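Putative esterase MT1895 (Mycobacterium tuberculosis, PDB 3S4K) is probably an acyl-CoA thioesterase of the PaaI family with a hot-dog fold, perhaps acting on 1,4-dihydroxy-2-naphthoyl-CoA. Local coordinates at residues P20-L25 / I63-S68; F29-L32 / A37-Q40; G33-R38 / L109-R114; G57-M62 / R128-G133; F72-S77 / R114-L119. All coordinates share one frame; numbering follows the deposited sequence.

Contact 1. Residues P20-L25 / I63-S68; sequences PFDSEL and IESIAS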
# COMPACT_ATOMS: atom_id res chain seq x y z
N PRO A 20 -3.80 -3.31 -14.70
CA PRO A 20 -3.71 -4.73 -14.37
C PRO A 20 -3.86 -5.07 -12.89
O PRO A 20 -4.63 -5.96 -12.57
CB PRO A 20 -2.32 -5.14 -14.88
CG PRO A 20 -2.08 -4.21 -16.02
CD PRO A 20 -2.72 -2.89 -15.62
N PHE A 21 -3.13 -4.40 -12.00
CA PHE A 21 -3.24 -4.75 -10.58
C PHE A 21 -4.63 -4.43 -10.03
O PHE A 21 -5.09 -5.12 -9.12
CB PHE A 21 -2.15 -4.07 -9.75
CG PHE A 21 -2.03 -4.59 -8.34
CD1 PHE A 21 -1.85 -5.94 -8.09
CD2 PHE A 21 -2.05 -3.71 -7.27
CE1 PHE A 21 -1.75 -6.41 -6.78
CE2 PHE A 21 -1.92 -4.17 -5.98
CZ PHE A 21 -1.79 -5.51 -5.73
N ASP A 22 -5.31 -3.42 -10.57
CA ASP A 22 -6.67 -3.14 -10.12
C ASP A 22 -7.58 -4.33 -10.42
O ASP A 22 -8.50 -4.63 -9.65
CB ASP A 22 -7.25 -1.86 -10.76
CG ASP A 22 -6.64 -0.58 -10.20
OD1 ASP A 22 -5.89 -0.62 -9.20
OD2 ASP A 22 -6.93 0.51 -10.77
N SER A 23 -7.36 -5.01 -11.54
CA SER A 23 -8.16 -6.21 -11.82
C SER A 23 -7.96 -7.29 -10.76
O SER A 23 -8.92 -7.99 -10.40
CB SER A 23 -7.84 -6.76 -13.21
OG SER A 23 -8.66 -7.89 -13.51
N GLU A 24 -6.73 -7.44 -10.27
CA GLU A 24 -6.46 -8.40 -9.20
C GLU A 24 -7.17 -8.04 -7.90
O GLU A 24 -7.60 -8.92 -7.16
CB GLU A 24 -4.96 -8.53 -8.94
CG GLU A 24 -4.18 -9.16 -10.09
CD GLU A 24 -4.73 -10.51 -10.53
OE1 GLU A 24 -4.63 -11.48 -9.76
OE2 GLU A 24 -5.28 -10.61 -11.64
N LEU A 25 -7.26 -6.74 -7.62
CA LEU A 25 -7.95 -6.25 -6.44
C LEU A 25 -9.46 -6.36 -6.56
O LEU A 25 -10.13 -6.37 -5.54
CB LEU A 25 -7.60 -4.78 -6.17
CG LEU A 25 -6.14 -4.44 -5.86
CD1 LEU A 25 -5.93 -2.92 -5.76
CD2 LEU A 25 -5.70 -5.11 -4.58
N ILE A 63 -6.04 3.25 -2.40
CA ILE A 63 -5.75 4.66 -2.22
C ILE A 63 -4.82 5.13 -3.33
O ILE A 63 -5.05 6.15 -3.95
CB ILE A 63 -5.20 4.91 -0.78
CG1 ILE A 63 -6.36 4.84 0.21
CG2 ILE A 63 -4.39 6.25 -0.66
CD1 ILE A 63 -5.94 4.52 1.63
N GLU A 64 -3.81 4.33 -3.64
CA GLU A 64 -2.86 4.69 -4.71
C GLU A 64 -3.54 4.82 -6.07
O GLU A 64 -3.33 5.81 -6.80
CB GLU A 64 -1.73 3.65 -4.74
CG GLU A 64 -0.61 3.95 -5.75
CD GLU A 64 0.32 5.06 -5.31
OE1 GLU A 64 0.22 5.53 -4.15
OE2 GLU A 64 1.17 5.47 -6.15
N SER A 65 -4.38 3.83 -6.41
CA SER A 65 -5.09 3.80 -7.68
C SER A 65 -6.05 4.97 -7.85
O SER A 65 -6.06 5.65 -8.87
CB SER A 65 -5.88 2.50 -7.83
OG SER A 65 -5.04 1.43 -8.20
N ILE A 66 -6.88 5.20 -6.85
CA ILE A 66 -7.93 6.22 -6.98
C ILE A 66 -7.29 7.60 -7.10
O ILE A 66 -7.66 8.41 -7.96
CB ILE A 66 -8.96 6.13 -5.81
CG1 ILE A 66 -9.62 4.75 -5.80
CG2 ILE A 66 -10.08 7.22 -5.99
CD1 ILE A 66 -10.54 4.45 -4.59
N ALA A 67 -6.31 7.88 -6.25
CA ALA A 67 -5.54 9.13 -6.31
C ALA A 67 -4.82 9.34 -7.64
O ALA A 67 -4.85 10.43 -8.22
CB ALA A 67 -4.54 9.17 -5.15
N SER A 68 -4.11 8.31 -8.11
CA SER A 68 -3.36 8.45 -9.35
C SER A 68 -4.27 8.71 -10.54
O SER A 68 -3.92 9.50 -11.41
CB SER A 68 -2.47 7.24 -9.63
OG SER A 68 -1.68 6.92 -8.50

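Contact 2. Residues F29-L32 / A37-Q40; sequences FTEL and ARAQ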
# COMPACT_ATOMS: atom_id res chain seq x y z
N PHE A 29 -14.02 1.48 -10.91
CA PHE A 29 -14.26 2.93 -10.74
C PHE A 29 -15.68 3.27 -11.12
O PHE A 29 -16.23 2.71 -12.09
CB PHE A 29 -13.34 3.79 -11.60
CG PHE A 29 -11.98 3.95 -11.05
CD1 PHE A 29 -11.10 2.89 -11.06
CD2 PHE A 29 -11.57 5.17 -10.50
CE1 PHE A 29 -9.84 3.03 -10.54
CE2 PHE A 29 -10.33 5.31 -9.99
CZ PHE A 29 -9.44 4.23 -10.00
N THR A 30 -16.26 4.17 -10.33
CA THR A 30 -17.61 4.69 -10.57
C THR A 30 -17.63 6.15 -11.03
O THR A 30 -18.59 6.58 -11.69
CB THR A 30 -18.49 4.56 -9.32
OG1 THR A 30 -17.88 5.20 -8.18
CG2 THR A 30 -18.75 3.12 -9.02
N GLU A 31 -16.62 6.92 -10.62
CA GLU A 31 -16.48 8.33 -11.04
C GLU A 31 -15.03 8.65 -11.30
O GLU A 31 -14.14 8.20 -10.57
CB GLU A 31 -16.97 9.34 -10.00
CG GLU A 31 -18.29 9.02 -9.34
CD GLU A 31 -18.75 10.11 -8.37
OE1 GLU A 31 -18.04 11.11 -8.16
OE2 GLU A 31 -19.86 9.95 -7.81
N LEU A 32 -14.80 9.45 -12.33
CA LEU A 32 -13.45 9.90 -12.66
C LEU A 32 -13.52 11.24 -13.39
O LEU A 32 -14.15 11.36 -14.45
CB LEU A 32 -12.73 8.83 -13.48
CG LEU A 32 -11.33 9.19 -13.96
CD1 LEU A 32 -10.43 9.59 -12.79
CD2 LEU A 32 -10.76 8.01 -14.73
N ALA A 37 -12.06 11.14 -8.03
CA ALA A 37 -12.44 9.82 -8.46
C ALA A 37 -12.99 9.00 -7.31
O ALA A 37 -12.72 9.28 -6.11
CB ALA A 37 -11.25 9.09 -9.11
N ARG A 38 -13.78 8.01 -7.67
CA ARG A 38 -14.37 7.08 -6.73
C ARG A 38 -14.32 5.66 -7.30
O ARG A 38 -14.56 5.44 -8.49
CB ARG A 38 -15.81 7.47 -6.37
CG ARG A 38 -15.95 8.90 -5.77
CD ARG A 38 -17.37 9.24 -5.39
NE ARG A 38 -17.48 10.70 -5.29
CZ ARG A 38 -17.85 11.41 -4.23
NH1 ARG A 38 -18.28 10.83 -3.10
NH2 ARG A 38 -17.83 12.74 -4.31
N ALA A 39 -13.99 4.70 -6.44
CA ALA A 39 -13.95 3.30 -6.84
C ALA A 39 -14.23 2.41 -5.66
O ALA A 39 -14.22 2.85 -4.51
CB ALA A 39 -12.59 2.94 -7.48
N GLN A 40 -14.48 1.14 -5.96
CA GLN A 40 -14.98 0.23 -4.95
C GLN A 40 -14.53 -1.18 -5.22
O GLN A 40 -14.32 -1.56 -6.38
CB GLN A 40 -16.48 0.30 -4.92
CG GLN A 40 -17.15 -0.17 -6.21
CD GLN A 40 -18.59 0.29 -6.30
OE1 GLN A 40 -18.90 1.42 -5.95
NE2 GLN A 40 -19.46 -0.58 -6.76
O HOH W 1 -17.08 3.45 -6.26

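Contact 3. Residues G33-R38 / L109-R114; sequences GPDGAR and LHRGRR. With SO4 (sulfate ion), chain G.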
# COMPACT_ATOMS: atom_id res chain seq x y z
N GLY A 33 -12.88 12.27 -12.81
CA GLY A 33 -12.79 13.57 -13.43
C GLY A 33 -11.71 14.43 -12.79
O GLY A 33 -11.02 13.98 -11.88
N PRO A 34 -11.60 15.68 -13.24
CA PRO A 34 -10.56 16.58 -12.73
C PRO A 34 -10.64 16.87 -11.23
O PRO A 34 -9.61 17.20 -10.63
CB PRO A 34 -10.79 17.88 -13.51
CG PRO A 34 -11.75 17.60 -14.55
CD PRO A 34 -12.33 16.24 -14.39
N ASP A 35 -11.83 16.77 -10.64
CA ASP A 35 -11.94 17.11 -9.22
C ASP A 35 -11.91 15.91 -8.30
O ASP A 35 -11.97 16.08 -7.08
CB ASP A 35 -13.17 17.94 -8.95
CG ASP A 35 -13.06 19.33 -9.54
OD1 ASP A 35 -11.93 19.85 -9.72
OD2 ASP A 35 -14.11 19.91 -9.84
N GLY A 36 -11.82 14.71 -8.88
CA GLY A 36 -11.72 13.50 -8.10
C GLY A 36 -12.11 12.22 -8.81
O GLY A 36 -12.41 12.21 -9.99
N ALA A 37 -12.06 11.14 -8.03
CA ALA A 37 -12.44 9.82 -8.46
C ALA A 37 -12.99 9.00 -7.31
O ALA A 37 -12.72 9.28 -6.11
CB ALA A 37 -11.25 9.09 -9.11
N ARG A 38 -13.78 8.01 -7.67
CA ARG A 38 -14.37 7.08 -6.73
C ARG A 38 -14.32 5.66 -7.30
O ARG A 38 -14.56 5.44 -8.49
CB ARG A 38 -15.81 7.47 -6.37
CG ARG A 38 -15.95 8.90 -5.77
CD ARG A 38 -17.37 9.24 -5.39
NE ARG A 38 -17.48 10.70 -5.29
CZ ARG A 38 -17.85 11.41 -4.23
NH1 ARG A 38 -18.28 10.83 -3.10
NH2 ARG A 38 -17.83 12.74 -4.31
N LEU A 109 -6.04 17.95 -2.36
CA LEU A 109 -5.41 18.81 -1.37
C LEU A 109 -4.51 19.88 -1.99
O LEU A 109 -4.44 20.99 -1.47
CB LEU A 109 -4.60 17.98 -0.36
CG LEU A 109 -5.42 16.90 0.37
CD1 LEU A 109 -4.52 16.14 1.37
CD2 LEU A 109 -6.62 17.49 1.09
N HIS A 110 -3.78 19.52 -3.05
CA HIS A 110 -2.92 20.46 -3.78
C HIS A 110 -2.81 19.99 -5.21
O HIS A 110 -2.60 18.81 -5.46
CB HIS A 110 -1.50 20.54 -3.19
CG HIS A 110 -0.55 21.32 -4.05
ND1 HIS A 110 -0.59 22.70 -4.10
CD2 HIS A 110 0.40 20.93 -4.93
CE1 HIS A 110 0.33 23.12 -4.96
NE2 HIS A 110 0.93 22.07 -5.49
N ARG A 111 -2.96 20.91 -6.16
CA ARG A 111 -2.77 20.58 -7.56
C ARG A 111 -2.01 21.72 -8.22
O ARG A 111 -2.56 22.80 -8.43
CB ARG A 111 -4.11 20.36 -8.24
CG ARG A 111 -4.90 19.17 -7.70
CD ARG A 111 -6.31 19.09 -8.30
NE ARG A 111 -7.15 20.16 -7.76
CZ ARG A 111 -8.44 20.33 -8.05
NH1 ARG A 111 -9.06 19.51 -8.89
NH2 ARG A 111 -9.12 21.33 -7.50
N GLY A 112 -0.75 21.49 -8.53
CA GLY A 112 0.13 22.53 -9.04
C GLY A 112 0.87 22.07 -10.27
O GLY A 112 0.61 20.97 -10.79
N ARG A 113 1.78 22.91 -10.73
CA ARG A 113 2.57 22.59 -11.92
C ARG A 113 3.42 21.36 -11.72
O ARG A 113 3.40 20.46 -12.56
CB ARG A 113 3.45 23.76 -12.32
CG ARG A 113 4.23 23.54 -13.62
CD ARG A 113 5.01 24.77 -14.02
NE ARG A 113 6.01 25.11 -13.01
CZ ARG A 113 7.23 24.58 -12.92
NH1 ARG A 113 7.65 23.66 -13.78
NH2 ARG A 113 8.03 24.98 -11.94
N ARG A 114 4.15 21.28 -10.61
CA ARG A 114 5.10 20.18 -10.43
C ARG A 114 4.54 18.97 -9.72
O ARG A 114 4.93 17.83 -10.04
CB ARG A 114 6.36 20.66 -9.69
CG ARG A 114 7.25 21.48 -10.58
CD ARG A 114 8.42 22.08 -9.84
NE ARG A 114 9.35 21.04 -9.38
CZ ARG A 114 10.63 21.24 -9.10
NH1 ARG A 114 11.18 22.44 -9.23
NH2 ARG A 114 11.36 20.22 -8.67
S SO4 G . -6.08 22.58 -5.19
O1 SO4 G . -6.18 21.14 -5.21
O2 SO4 G . -6.97 23.11 -6.23
O3 SO4 G . -6.57 23.03 -3.88
O4 SO4 G . -4.69 23.12 -5.37

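Contact 4. Residues G57-M62 / R128-G133; sequences GVYCAM and RVVARG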
# COMPACT_ATOMS: atom_id res chain seq x y z
N GLY A 57 -2.24 -3.53 2.98
CA GLY A 57 -1.78 -3.33 1.60
C GLY A 57 -2.87 -3.13 0.58
O GLY A 57 -2.67 -2.43 -0.41
N VAL A 58 -4.02 -3.78 0.78
CA VAL A 58 -5.17 -3.63 -0.13
C VAL A 58 -5.67 -2.20 -0.14
O VAL A 58 -5.87 -1.59 -1.20
CB VAL A 58 -6.31 -4.59 0.29
CG1 VAL A 58 -7.65 -4.29 -0.43
CG2 VAL A 58 -5.87 -6.03 0.09
N TYR A 59 -5.83 -1.64 1.06
CA TYR A 59 -6.21 -0.24 1.22
C TYR A 59 -5.15 0.71 0.68
O TYR A 59 -5.48 1.66 -0.03
CB TYR A 59 -6.50 0.12 2.67
CG TYR A 59 -7.66 -0.63 3.28
CD1 TYR A 59 -8.88 -0.72 2.63
CD2 TYR A 59 -7.56 -1.20 4.54
CE1 TYR A 59 -9.95 -1.41 3.18
CE2 TYR A 59 -8.63 -1.89 5.12
CZ TYR A 59 -9.81 -1.98 4.45
OH TYR A 59 -10.86 -2.65 5.03
N CYS A 60 -3.89 0.49 1.04
CA CYS A 60 -2.80 1.24 0.39
C CYS A 60 -2.92 1.28 -1.13
O CYS A 60 -2.79 2.33 -1.74
CB CYS A 60 -1.47 0.66 0.78
SG CYS A 60 -1.07 0.81 2.52
N ALA A 61 -3.19 0.13 -1.73
CA ALA A 61 -3.25 0.02 -3.17
C ALA A 61 -4.46 0.73 -3.77
O ALA A 61 -4.37 1.42 -4.79
CB ALA A 61 -3.25 -1.48 -3.57
N MET A 62 -5.59 0.56 -3.11
CA MET A 62 -6.84 1.25 -3.47
C MET A 62 -6.63 2.76 -3.48
O MET A 62 -6.99 3.47 -4.43
CB MET A 62 -7.94 0.96 -2.44
CG MET A 62 -8.78 -0.26 -2.68
SD MET A 62 -10.25 -0.16 -1.62
CE MET A 62 -11.29 1.04 -2.46
N ARG A 128 -18.56 3.64 7.93
CA ARG A 128 -17.44 3.83 8.84
C ARG A 128 -16.14 3.83 8.05
O ARG A 128 -15.96 3.04 7.11
CB ARG A 128 -17.40 2.72 9.93
CG ARG A 128 -18.61 2.75 10.86
CD ARG A 128 -18.48 1.80 12.02
NE ARG A 128 -19.47 2.09 13.06
CZ ARG A 128 -20.73 1.63 13.06
NH1 ARG A 128 -21.19 0.88 12.07
NH2 ARG A 128 -21.54 1.93 14.07
N VAL A 129 -15.25 4.74 8.42
CA VAL A 129 -13.95 4.81 7.77
C VAL A 129 -13.11 3.61 8.20
O VAL A 129 -12.95 3.34 9.40
CB VAL A 129 -13.21 6.12 8.10
CG1 VAL A 129 -11.82 6.15 7.49
CG2 VAL A 129 -14.02 7.34 7.60
N VAL A 130 -12.59 2.90 7.21
CA VAL A 130 -11.67 1.77 7.42
C VAL A 130 -10.21 2.13 7.18
O VAL A 130 -9.33 1.57 7.86
CB VAL A 130 -12.09 0.48 6.62
CG1 VAL A 130 -13.43 -0.05 7.11
CG2 VAL A 130 -12.12 0.72 5.13
N ALA A 131 -9.94 3.05 6.26
CA ALA A 131 -8.59 3.55 5.98
C ALA A 131 -8.69 4.92 5.33
O ALA A 131 -9.72 5.25 4.71
CB ALA A 131 -7.82 2.56 5.08
N ARG A 132 -7.64 5.73 5.45
CA ARG A 132 -7.61 7.09 4.88
C ARG A 132 -6.16 7.37 4.58
O ARG A 132 -5.30 7.04 5.39
CB ARG A 132 -8.17 8.09 5.90
CG ARG A 132 -8.19 9.58 5.52
CD ARG A 132 -8.54 10.42 6.77
NE ARG A 132 -8.81 11.82 6.47
CZ ARG A 132 -7.87 12.75 6.28
NH1 ARG A 132 -6.59 12.42 6.36
NH2 ARG A 132 -8.21 14.00 6.02
N GLY A 133 -5.88 7.96 3.43
CA GLY A 133 -4.48 8.14 3.02
C GLY A 133 -4.29 9.33 2.11
O GLY A 133 -5.26 9.81 1.50

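Contact 5. Residues F72-S77 / R114-L119; sequences FAWLNS and RQQLWL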
# COMPACT_ATOMS: atom_id res chain seq x y z
N PHE A 72 -4.20 12.03 -12.87
CA PHE A 72 -4.03 12.00 -14.31
C PHE A 72 -5.16 12.75 -15.00
O PHE A 72 -4.93 13.51 -15.94
CB PHE A 72 -4.00 10.57 -14.78
CG PHE A 72 -3.74 10.43 -16.23
CD1 PHE A 72 -2.44 10.31 -16.71
CD2 PHE A 72 -4.80 10.41 -17.14
CE1 PHE A 72 -2.19 10.17 -18.08
CE2 PHE A 72 -4.56 10.27 -18.51
CZ PHE A 72 -3.26 10.17 -18.98
N ALA A 73 -6.39 12.56 -14.52
CA ALA A 73 -7.52 13.27 -15.08
C ALA A 73 -7.38 14.78 -14.95
O ALA A 73 -7.67 15.50 -15.89
CB ALA A 73 -8.85 12.79 -14.45
N TRP A 74 -6.96 15.26 -13.79
CA TRP A 74 -6.79 16.70 -13.62
C TRP A 74 -5.67 17.22 -14.54
O TRP A 74 -5.85 18.23 -15.22
CB TRP A 74 -6.50 17.06 -12.17
CG TRP A 74 -6.32 18.51 -11.98
CD1 TRP A 74 -7.30 19.45 -11.84
CD2 TRP A 74 -5.08 19.22 -11.95
NE1 TRP A 74 -6.74 20.71 -11.69
CE2 TRP A 74 -5.37 20.59 -11.76
CE3 TRP A 74 -3.73 18.83 -12.04
CZ2 TRP A 74 -4.39 21.56 -11.69
CZ3 TRP A 74 -2.74 19.81 -11.95
CH2 TRP A 74 -3.08 21.15 -11.78
N LEU A 75 -4.53 16.53 -14.56
CA LEU A 75 -3.41 17.03 -15.33
C LEU A 75 -3.78 17.21 -16.80
O LEU A 75 -3.34 18.16 -17.45
CB LEU A 75 -2.21 16.09 -15.23
CG LEU A 75 -0.90 16.56 -15.87
CD1 LEU A 75 -0.42 17.87 -15.32
CD2 LEU A 75 0.19 15.48 -15.69
N ASN A 76 -4.59 16.30 -17.31
CA ASN A 76 -4.92 16.27 -18.74
C ASN A 76 -6.24 16.97 -19.07
O ASN A 76 -6.71 16.92 -20.21
CB ASN A 76 -4.88 14.83 -19.21
CG ASN A 76 -3.46 14.30 -19.26
OD1 ASN A 76 -2.67 14.72 -20.11
ND2 ASN A 76 -3.10 13.43 -18.30
N SER A 77 -6.79 17.67 -18.09
CA SER A 77 -7.98 18.48 -18.28
C SER A 77 -7.61 19.90 -18.73
O SER A 77 -8.51 20.70 -18.99
CB SER A 77 -8.78 18.55 -16.98
OG SER A 77 -8.16 19.41 -16.04
N ARG A 114 4.15 21.28 -10.61
CA ARG A 114 5.10 20.18 -10.43
C ARG A 114 4.54 18.97 -9.72
O ARG A 114 4.93 17.83 -10.04
CB ARG A 114 6.36 20.66 -9.69
CG ARG A 114 7.25 21.48 -10.58
CD ARG A 114 8.42 22.08 -9.84
NE ARG A 114 9.35 21.04 -9.38
CZ ARG A 114 10.63 21.24 -9.10
NH1 ARG A 114 11.18 22.44 -9.23
NH2 ARG A 114 11.36 20.22 -8.67
N GLN A 115 3.68 19.20 -8.72
CA GLN A 115 3.15 18.09 -7.89
C GLN A 115 1.64 18.19 -7.63
O GLN A 115 1.03 19.26 -7.81
CB GLN A 115 3.89 17.99 -6.54
CG GLN A 115 5.46 17.89 -6.68
CD GLN A 115 6.16 17.39 -5.41
OE1 GLN A 115 5.61 16.63 -4.65
NE2 GLN A 115 7.41 17.81 -5.22
N GLN A 116 1.07 17.05 -7.23
CA GLN A 116 -0.27 16.98 -6.71
C GLN A 116 -0.29 16.20 -5.41
O GLN A 116 0.52 15.28 -5.20
CB GLN A 116 -1.27 16.36 -7.71
CG GLN A 116 -1.15 16.84 -9.13
CD GLN A 116 -2.22 16.28 -10.03
OE1 GLN A 116 -3.39 16.18 -9.62
NE2 GLN A 116 -1.83 15.90 -11.26
N LEU A 117 -1.25 16.54 -4.57
CA LEU A 117 -1.48 15.85 -3.34
C LEU A 117 -2.99 15.56 -3.26
O LEU A 117 -3.82 16.49 -3.33
CB LEU A 117 -0.94 16.69 -2.16
CG LEU A 117 -1.00 16.02 -0.78
CD1 LEU A 117 -0.02 14.88 -0.69
CD2 LEU A 117 -0.77 17.03 0.35
N TRP A 118 -3.36 14.28 -3.11
CA TRP A 118 -4.75 13.83 -3.06
C TRP A 118 -5.04 13.06 -1.77
O TRP A 118 -4.19 12.31 -1.30
CB TRP A 118 -5.09 12.91 -4.24
CG TRP A 118 -5.17 13.67 -5.55
CD1 TRP A 118 -4.14 14.01 -6.35
CD2 TRP A 118 -6.35 14.17 -6.18
NE1 TRP A 118 -4.59 14.68 -7.46
CE2 TRP A 118 -5.94 14.82 -7.37
CE3 TRP A 118 -7.70 14.15 -5.85
CZ2 TRP A 118 -6.86 15.42 -8.25
CZ3 TRP A 118 -8.60 14.77 -6.70
CH2 TRP A 118 -8.18 15.39 -7.89
N LEU A 119 -6.23 13.28 -1.20
CA LEU A 119 -6.73 12.53 -0.04
C LEU A 119 -7.75 11.49 -0.52
O LEU A 119 -8.67 11.81 -1.28
CB LEU A 119 -7.44 13.48 0.93
CG LEU A 119 -8.28 12.81 2.02
CD1 LEU A 119 -7.37 12.06 2.96
CD2 LEU A 119 -9.08 13.87 2.79

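Contact 1. Residues P20-L25 / I63-S68
Asp22 and Ser65 alone bridge the gap between helix 20-25 and the middle of helix 56-75. Ser65 OG gives a very short hydrogen bond to Asp22 OD1, 2.4 Å, whose exact length is doubtful because Ser65 was modelled in two conformers. Asp22 CG stands anti to its own carbonyl carbon (chi1 -73°), and this sends the carboxylate across to the long helix. Ser65 OG takes the equivalent position, beside its backbone N (chi1 -79°). It also makes a weak bond to Ala61 O one turn back and a hydrogen bond to His55 NE2 of the second subunit. The aspartate and that histidine thus meet at one hydroxyl. One turn on, Ser68 OG folds back onto Glu64 O at 2.6 Å. Ser68 N reaches the same oxygen from the opposite face of the carbonyl plane. Within the short helix, Leu25 CG lies over one face of the Phe21 ring, toward its rim. That ring also meets His55 of the second subunit. Around the pair, Leu25 packs on strand 36-43, and Ile63 and Ala67 rest on strands 115-123 and 129-140. The short helix thus meets the sheet-wrapped central helix of the hot-dog fold at the dimer interface, where both touch the second subunit.

Contact 2. Residues F29-L32 / A37-Q40
Phe29 to Leu32 runs antiparallel to Ala37 to Gln40, with a classic bulge where Thr30 and Glu31 both face Arg38. Thr30 N gives the shorter bond to Arg38 O, 2.8 Å, while Glu31 N reaches that oxygen weakly at 3.3 Å. Arg38 N returns a bond to Glu31 O at 2.9 Å. Beyond the bulge, Leu32 and Ala37 form a non-hydrogen-bonded pair. They belong to the arms of the N-terminal beta hairpin, 28-33 with 36-43, at the margin of the hot-dog sheet. The face bearing Phe29, Leu32, Ala37 and Ala39 turns to helix 56-75. Phe29 CG lies beside its backbone N (chi1 -79°), which brings the ring over Ala39. Ala39 CB sits 3.8 Å from the ring centroid in a CH-pi contact, nearly on the ring normal. Ala37 CB comes in at the ring edge and also touches Leu32 CD1. On the other face, Glu31 and Arg38 lie side by side, pointing the same way. Glu31 OE1 and Arg38 NE form a salt bridge at 3.0 Å, with a weak, bent hydrogen bond; the carboxylate and guanidinium planes are 47° apart. A water joins Thr30 OG1 to Gln40 OE1, and Thr30 CG2 rests 3.5 Å from that oxygen.

Contact 3. Residues G33-R38 / L109-R114
Arg111 reaches from the 109-114 segment to the turn at Pro34 and Asp35, and its guanidinium divides its donors between that turn and a sulfate ion. Arg111 NH1 makes a nearly straight hydrogen bond to Asp35 OD1 (3.0 Å, 173°), which is also a salt bridge. The carboxylate oxygen offers its anti lone pair and lies in the guanidinium plane, though the two planes themselves are 61° apart. NH1 also makes a weak, bent bond to Pro34 O at 2.9 Å. NE and NH2 turn to the sulfate, probably from the crystallisation liquor. Arg111 NE binds sulfate O1 at 2.9 Å and weakly also O2, and Arg111 NH2 binds sulfate O2 at 3.1 Å. The backbone N of Arg111 adds a bond to sulfate O4, 2.9 Å long. A bend at chi3 (-71°) curls the chain so that NE and the backbone N can hold one anion together. The acidic side chain and the sulfate would probably both favour the positive charge. Pro34 and Asp35 are the central residues of a type I turn, closed by backbone bonds in both directions between Gly33 and Gly36. The arrangement is that of a tight two-residue hairpin loop, tethered at the surface to a strand of the hot-dog sheet.

Contact 4. Residues G57-M62 / R128-G133
The shortest polar bonds here belong to the helix: Ala61 N to Gly57 O, 2.9 Å, and Met62 N to Val58 O form the turn from which Tyr59 reaches Val130 and Ala131. The contact across is apolar. Tyr59 CG lies beside its own backbone N, anti to the carbonyl carbon (chi1 -63°), and the ring extends along the strand. Its base meets Ala131: that methyl carbon CB is 3.7 Å from Tyr59 CG and about as far from Tyr59 CB. Its far end meets Val130. The CG2 branch of Val130 touches Tyr59 CE1 at 3.6 Å and comes equally close to Tyr59 OH. Both methyls approach the ring obliquely, and the Val130 side chain crosses that of Tyr59 at about a right angle. Two successive residues can face the helix because Val130 and Ala131 form a classic beta bulge opposite Ile122. Ile122 also packs on Tyr59. A bound 1,2-ethanediol lies about 5 Å from the tyrosine side chain. It probably came from the crystallisation liquor. Val54 and Ile97 from loops also pack on Tyr59. The contact joins the first turns of the central hot-dog helix to the start of strand 129-140, with strand 115-123 alongside, while Cys60 on the helix meets Cys60 of the second subunit.

Contact 5. Residues F72-S77 / R114-L119
The Trp74 ring receives Gln116 at its edge: Gln116 NE2 lies 3.6 Å from Trp74 CE3, near the ring plane. The amide and the indole are turned 63° against each other, and the two side chains cross at a slant. Trp118 is also met at its edge, by Gln116 CD in its plane and by Trp74 CB, which is 4.3 Å from Trp118 CZ2. On the helix, Asn76 ND2 sits 3.2 Å above the plane of the Phe72 ring, over its centre. The Gln116 amide is held from both ends. Its OE1 accepts from Trp118 NE1 at 2.9 Å (159°). That donor lies above the carbonyl plane, while OE1 stays close to the plane of the Trp118 indole. Its NE2 gives hydrogen bonds to Asn139 OD1 and to Ala71 O, so the rotation of the amide is fixed. NE2 also rests against Leu75 CB. Trp74 CG is anti to the backbone N (chi1 180°), which swings the indole toward the strand. At the helix end, Asn76 ND2 and Asn76 N both bond Phe72 O, from opposite faces of its plane, and Ser77 OG bonds Trp74 O at 2.7 Å. Arg111 on strand 110-111 packs on Trp74, Gln116 and Trp118. Trp118 lies on Ala67, Ala70 and Ala71, so the second half of the hot-dog fold's central helix rests on strand 115-123 beside strand 129-140.

Overall arrangement
From the N terminus, helix 20-25 opens contact 1, which closes on helix 56-75. Contact 2 falls within that span and closes the short hairpin of strands 28-33 and 36-43. Contact 3 starts on the same hairpin and reaches forward to 109-114, so it crosses contact 1. Contact 4 starts early in helix 56-75, closes on strand 129-140 and crosses contacts 1 and 3. Contact 5 lies wholly within its span and also crosses contact 3. Contacts 1, 4 and 5 fasten the middle, start and end of the central helix to a short helix and two strands. Contacts 2 and 3 tie the hairpin to itself and to the far part of the sheet.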